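Local coordinates for protein fructosyl amine:oxygen oxidoreductase (Neosartorya fumigata, PDB 4WCT) that probably uses its bound FAD to oxidise fructosyl amines (Amadori products) with molecular oxygen, thereby removing sugar from glycated amines, at residues L99-T104 and M393-G398; P106-Y111 and K182-S187. One frame throughout, in Å; residues are numbered along the deposited sequence.

Interaction 1 of 2, residues L99-T104 and M393-G398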
loop_
_atom_site.group_PDB
_atom_site.type_symbol
_atom_site.label_atom_id
_atom_site.label_comp_id
_atom_site.label_asym_id
_atom_site.label_seq_id
_atom_site.Cartn_x
_atom_site.Cartn_y
_atom_site.Cartn_z
ATOM N N LEU A 99 5.339 -10.400 -9.426
ATOM C CA LEU A 99 6.229 -10.011 -10.508
ATOM C C LEU A 99 5.821 -10.742 -11.787
ATOM O O LEU A 99 5.785 -10.169 -12.885
ATOM C CB LEU A 99 7.692 -10.329 -10.156
ATOM C CG LEU A 99 8.725 -10.003 -11.248
ATOM C CD1 LEU A 99 8.722 -8.512 -11.562
ATOM C CD2 LEU A 99 10.107 -10.443 -10.831
ATOM N N LYS A 100 5.645 -12.044 -11.665
ATOM C CA LYS A 100 5.274 -12.866 -12.819
ATOM C C LYS A 100 4.015 -12.338 -13.478
ATOM O O LYS A 100 3.920 -12.215 -14.704
ATOM C CB LYS A 100 5.105 -14.308 -12.354
ATOM C CG LYS A 100 4.607 -15.246 -13.445
ATOM C CD LYS A 100 4.636 -16.702 -12.969
ATOM C CE LYS A 100 4.242 -17.650 -14.105
ATOM N NZ LYS A 100 3.747 -18.971 -13.631
ATOM N N ALA A 101 3.041 -11.963 -12.671
ATOM C CA ALA A 101 1.779 -11.462 -13.182
ATOM C C ALA A 101 1.844 -10.041 -13.757
ATOM O O ALA A 101 1.215 -9.775 -14.767
ATOM C CB ALA A 101 0.708 -11.564 -12.097
ATOM N N TRP A 102 2.666 -9.159 -13.190
ATOM C CA TRP A 102 2.867 -7.842 -13.739
ATOM C C TRP A 102 3.444 -7.942 -15.133
ATOM O O TRP A 102 3.322 -7.000 -15.917
ATOM C CB TRP A 102 3.819 -7.000 -12.859
ATOM C CG TRP A 102 3.151 -6.362 -11.671
ATOM C CD1 TRP A 102 3.461 -6.593 -10.372
ATOM C CD2 TRP A 102 2.147 -5.345 -11.670
ATOM N NE1 TRP A 102 2.704 -5.796 -9.558
ATOM C CE2 TRP A 102 1.829 -5.087 -10.324
ATOM C CE3 TRP A 102 1.372 -4.733 -12.670
ATOM C CZ2 TRP A 102 0.835 -4.159 -9.947
ATOM C CZ3 TRP A 102 0.425 -3.792 -12.295
ATOM C CH2 TRP A 102 0.172 -3.528 -10.935
ATOM N N LYS A 103 4.179 -9.026 -15.406
ATOM C CA LYS A 103 4.840 -9.158 -16.681
ATOM C C LYS A 103 3.960 -9.890 -17.685
ATOM O O LYS A 103 4.353 -10.028 -18.863
ATOM C CB LYS A 103 6.169 -9.903 -16.508
ATOM C CG LYS A 103 7.204 -9.048 -15.792
ATOM C CD LYS A 103 8.595 -9.664 -15.843
ATOM C CE LYS A 103 8.716 -10.971 -15.077
ATOM N NZ LYS A 103 10.139 -11.407 -14.850
ATOM N N THR A 104 2.823 -10.436 -17.249
ATOM C CA THR A 104 2.075 -11.385 -18.085
ATOM C C THR A 104 0.565 -11.118 -18.185
ATOM O O THR A 104 -0.046 -11.296 -19.244
ATOM C CB THR A 104 2.336 -12.839 -17.631
ATOM O OG1 THR A 104 3.662 -13.211 -18.011
ATOM C CG2 THR A 104 1.376 -13.819 -18.304
ATOM N N MET A 393 -1.051 -6.141 -6.258
ATOM C CA MET A 393 -2.360 -5.998 -6.901
ATOM C C MET A 393 -2.743 -7.136 -7.849
ATOM O O MET A 393 -3.889 -7.565 -7.837
ATOM C CB MET A 393 -2.492 -4.671 -7.632
ATOM C CG MET A 393 -3.932 -4.317 -7.967
ATOM S SD MET A 393 -4.073 -2.892 -9.066
ATOM C CE MET A 393 -3.376 -1.630 -8.013
ATOM N N PRO A 394 -1.812 -7.577 -8.729
ATOM C CA PRO A 394 -2.255 -8.536 -9.758
ATOM C C PRO A 394 -2.672 -9.890 -9.160
ATOM O O PRO A 394 -3.531 -10.561 -9.739
ATOM C CB PRO A 394 -1.015 -8.727 -10.627
ATOM C CG PRO A 394 -0.170 -7.520 -10.379
ATOM C CD PRO A 394 -0.408 -7.189 -8.923
ATOM N N THR A 395 -2.084 -10.275 -8.034
ATOM C CA THR A 395 -2.148 -11.640 -7.529
ATOM C C THR A 395 -2.789 -11.741 -6.157
ATOM O O THR A 395 -3.165 -12.815 -5.738
ATOM C CB THR A 395 -0.728 -12.264 -7.464
ATOM O OG1 THR A 395 0.218 -11.262 -7.006
ATOM C CG2 THR A 395 -0.326 -12.745 -8.826
ATOM N N ILE A 396 -2.919 -10.615 -5.454
ATOM C CA ILE A 396 -3.416 -10.694 -4.076
ATOM C C ILE A 396 -4.856 -11.244 -4.013
ATOM O O ILE A 396 -5.184 -12.057 -3.137
ATOM C CB ILE A 396 -3.294 -9.339 -3.352
ATOM C CG1 ILE A 396 -3.417 -9.548 -1.829
ATOM C CG2 ILE A 396 -4.316 -8.373 -3.898
ATOM C CD1 ILE A 396 -2.186 -10.121 -1.182
ATOM N N GLY A 397 -5.664 -10.936 -5.021
ATOM C CA GLY A 397 -6.986 -11.519 -5.118
ATOM C C GLY A 397 -6.972 -13.026 -5.268
ATOM O O GLY A 397 -7.917 -13.691 -4.851
ATOM N N GLY A 398 -5.929 -13.593 -5.886
ATOM C CA GLY A 398 -5.853 -15.058 -5.959
ATOM C C GLY A 398 -5.553 -15.687 -4.613
ATOM O O GLY A 398 -6.056 -16.764 -4.301
#
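The indole of W102 carries the pyrrolidine of P394 on one face, with CG above the middle of the bicycle and close to the normal of the five-membered ring, a CH-pi contact. The two side chains cross at about a right angle, and P394 CG, with CD beside it, does the touching. CG and CD both lie toward the indole, though the modelled spacing of this pair is too short to rely on. M393 CB approaches the six-membered ring obliquely, 4.1 Å from W102 CZ2. The pyrrole nitrogen NE1 is hydrogen-bonded to M391 O, which probably helps to fix the rotation of the indole, and the ring of F112 meets it with planes inclined by about 35°. Rotation about the first torsion places CG anti to the carbonyl carbon of W102 (chi1 -82°) and carries the indole across to P394.

One residue back, the methyl of A101 touches two aliphatic groups of the other helix, with A101 CB 3.6 Å from P394 CB and 3.6 Å from T395 CG2. T395 has its methyl anti to its own carbonyl carbon, while OG1 turns back to a weak hydrogen bond with Q392 O. No hydrogen bond joins the two segments.

The backbone of the second helix is also held by helix 35-46: S39 OG bonds both M393 O and G397 N, and H43 NE2 bonds P394 O. The M393 side chain lies about 7 Å from the FAD. The contact thus packs residues of helix 86-102 against residues of helix 393-404, beside a glycine-rich strand-turn-helix consistent with the Rossmann-type dinucleotide-binding fold of FAD-dependent oxidoreductases.

Interaction 2 of 2, residues P106-Y111 and K182-S187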
loop_
_atom_site.group_PDB
_atom_site.type_symbol
_atom_site.label_atom_id
_atom_site.label_comp_id
_atom_site.label_asym_id
_atom_site.label_seq_id
_atom_site.Cartn_x
_atom_site.Cartn_y
_atom_site.Cartn_z
ATOM N N PRO A 106 -2.882 -9.759 -18.860
ATOM C CA PRO A 106 -3.263 -8.637 -19.718
ATOM C C PRO A 106 -3.916 -7.440 -18.987
ATOM O O PRO A 106 -3.789 -6.304 -19.432
ATOM C CB PRO A 106 -4.279 -9.273 -20.687
ATOM C CG PRO A 106 -3.821 -10.679 -20.765
ATOM C CD PRO A 106 -3.346 -11.048 -19.412
ATOM N N VAL A 107 -4.534 -7.684 -17.847
ATOM C CA VAL A 107 -5.175 -6.624 -17.112
ATOM C C VAL A 107 -4.131 -5.718 -16.444
ATOM O O VAL A 107 -4.367 -4.521 -16.250
ATOM C CB VAL A 107 -6.104 -7.237 -16.048
ATOM C CG1 VAL A 107 -6.530 -6.204 -15.026
ATOM C CG2 VAL A 107 -7.316 -7.861 -16.730
ATOM N N PHE A 108 -2.982 -6.293 -16.081
ATOM C CA PHE A 108 -1.979 -5.566 -15.274
ATOM C C PHE A 108 -0.702 -5.186 -16.028
ATOM O O PHE A 108 -0.031 -4.218 -15.705
ATOM C CB PHE A 108 -1.649 -6.385 -14.032
ATOM C CG PHE A 108 -2.837 -6.620 -13.160
ATOM C CD1 PHE A 108 -3.299 -5.614 -12.332
ATOM C CD2 PHE A 108 -3.534 -7.814 -13.206
ATOM C CE1 PHE A 108 -4.417 -5.822 -11.557
ATOM C CE2 PHE A 108 -4.693 -7.999 -12.468
ATOM C CZ PHE A 108 -5.089 -7.016 -11.592
ATOM N N GLN A 109 -0.339 -6.012 -16.988
ATOM C CA GLN A 109 0.935 -5.883 -17.696
ATOM C C GLN A 109 1.234 -4.529 -18.338
ATOM O O GLN A 109 2.395 -4.083 -18.291
ATOM C CB GLN A 109 0.993 -6.955 -18.773
ATOM C CG GLN A 109 2.286 -6.977 -19.573
ATOM C CD GLN A 109 2.228 -6.126 -20.795
ATOM O OE1 GLN A 109 1.192 -5.581 -21.157
ATOM N NE2 GLN A 109 3.385 -5.966 -21.444
ATOM N N PRO A 110 0.211 -3.796 -18.797
ATOM C CA PRO A 110 0.520 -2.498 -19.386
ATOM C C PRO A 110 1.025 -1.468 -18.391
ATOM O O PRO A 110 1.525 -0.408 -18.802
ATOM C CB PRO A 110 -0.826 -2.051 -19.920
ATOM C CG PRO A 110 -1.462 -3.351 -20.333
ATOM C CD PRO A 110 -1.139 -4.254 -19.180
ATOM N N TYR A 111 0.842 -1.760 -17.100
ATOM C CA TYR A 111 1.033 -0.758 -16.050
ATOM C C TYR A 111 2.295 -0.997 -15.215
ATOM O O TYR A 111 2.561 -0.253 -14.261
ATOM C CB TYR A 111 -0.221 -0.751 -15.156
ATOM C CG TYR A 111 -1.478 -0.470 -15.949
ATOM C CD1 TYR A 111 -1.569 0.677 -16.722
ATOM C CD2 TYR A 111 -2.410 -1.486 -16.183
ATOM C CE1 TYR A 111 -2.671 0.893 -17.534
ATOM C CE2 TYR A 111 -3.479 -1.297 -17.047
ATOM C CZ TYR A 111 -3.554 -0.143 -17.778
ATOM O OH TYR A 111 -4.665 0.093 -18.585
ATOM N N LYS A 182 -3.015 3.424 -9.981
ATOM C CA LYS A 182 -4.345 3.948 -10.242
ATOM C C LYS A 182 -4.946 3.319 -11.499
ATOM O O LYS A 182 -6.064 2.771 -11.469
ATOM C CB LYS A 182 -4.277 5.452 -10.405
ATOM C CG LYS A 182 -5.612 6.092 -10.708
ATOM C CD LYS A 182 -5.442 7.590 -10.799
ATOM C CE LYS A 182 -6.766 8.319 -10.902
ATOM N NZ LYS A 182 -6.506 9.775 -10.771
ATOM N N LYS A 183 -4.194 3.356 -12.597
ATOM C CA LYS A 183 -4.681 2.756 -13.851
ATOM C C LYS A 183 -4.832 1.246 -13.782
ATOM O O LYS A 183 -5.788 0.685 -14.364
ATOM C CB LYS A 183 -3.787 3.138 -15.040
ATOM C CG LYS A 183 -4.021 4.553 -15.511
ATOM C CD LYS A 183 -3.151 4.922 -16.700
ATOM C CE LYS A 183 -3.387 6.381 -17.020
ATOM N NZ LYS A 183 -2.737 6.729 -18.294
ATOM N N ALA A 184 -3.970 0.585 -13.008
ATOM C CA ALA A 184 -4.067 -0.855 -12.884
ATOM C C ALA A 184 -5.301 -1.240 -12.060
ATOM O O ALA A 184 -5.990 -2.186 -12.360
ATOM C CB ALA A 184 -2.812 -1.410 -12.272
ATOM N N MET A 185 -5.616 -0.450 -11.048
ATOM C CA MET A 185 -6.813 -0.694 -10.238
ATOM C C MET A 185 -8.079 -0.466 -11.077
ATOM O O MET A 185 -9.005 -1.277 -11.048
ATOM C CB MET A 185 -6.803 0.207 -8.988
ATOM C CG MET A 185 -8.029 0.030 -8.139
ATOM S SD MET A 185 -7.819 0.926 -6.555
ATOM C CE MET A 185 -7.507 2.553 -7.130
ATOM N N ILE A 186 -8.083 0.589 -11.878
ATOM C CA ILE A 186 -9.186 0.878 -12.800
ATOM C C ILE A 186 -9.334 -0.254 -13.825
ATOM O O ILE A 186 -10.451 -0.685 -14.151
ATOM C CB ILE A 186 -8.965 2.211 -13.523
ATOM C CG1 ILE A 186 -9.101 3.386 -12.513
ATOM C CG2 ILE A 186 -9.967 2.369 -14.657
ATOM C CD1 ILE A 186 -8.709 4.753 -13.041
ATOM N N SER A 187 -8.216 -0.744 -14.308
ATOM C CA SER A 187 -8.195 -1.875 -15.239
ATOM C C SER A 187 -8.833 -3.107 -14.617
ATOM O O SER A 187 -9.671 -3.770 -15.249
ATOM C CB SER A 187 -6.758 -2.146 -15.721
ATOM O OG SER A 187 -6.689 -3.234 -16.635
HETATM O O HOH W 1 -5.443 -3.633 -19.739
HETATM O O HOH W 2 -6.385 -1.909 -18.938
#
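S187 and V107 are joined by the one direct hydrogen bond of this contact, from S187 OG to V107 O at 2.7 Å. The hydroxyl arrives in the carbonyl plane on a lone pair, with a C=O...donor angle of 127°, and it reaches there because OG stands anti to its own backbone N (chi1 -180°). The same OG accepts a bond from a water, again at 2.7 Å, and that water also bonds Y111 OH, lying in the plane of the tyrosine ring at its edge. A second water links P106 O to S187 OG, though weakly at the serine.

Residues 109-111 form a short 3-10 turn, with Y111 N bonded to F108 O, that brings Y111 against helix 181-194. The turn belongs to the loop that leads from helix 86-102 into strand 112-113.

The ring of Y111 lies between the K183–A184 peptide on one face and P110 CB on the other. Of the methylenes, K183 CB is 3.5 Å from Y111 CE1, and S187 CB is 3.6 Å from Y111 CE2. The lysine then extends away to salt bridges with D292 and E291.

Among purely apolar contacts, A184 CB is 3.9 Å from Y111 CD2 and 4.2 Å from F108 CD1. V107 CG1 sits over the F108 ring, while helix 35-46 touches both residues through L42.

Overall arrangement
Early in the chain, after strand 28-31, comes helix 35-46, which later lies against both contacts. The chain next runs through helix 86-102, which leads into residues 99-104, the first half of interaction 1, and soon after into the loop 106-111. Interaction 2 closes first, when helix 181-194 returns to that loop after some 70 residues. The chain then builds most of its strands before helix 393-404 closes interaction 1 across 288 residues, so interaction 2 is nested inside the larger loop. The contacts, with centres about 10 Å apart, touch through F108 and M393, tying helices 86-102, 181-194 and 393-404 together near the FAD.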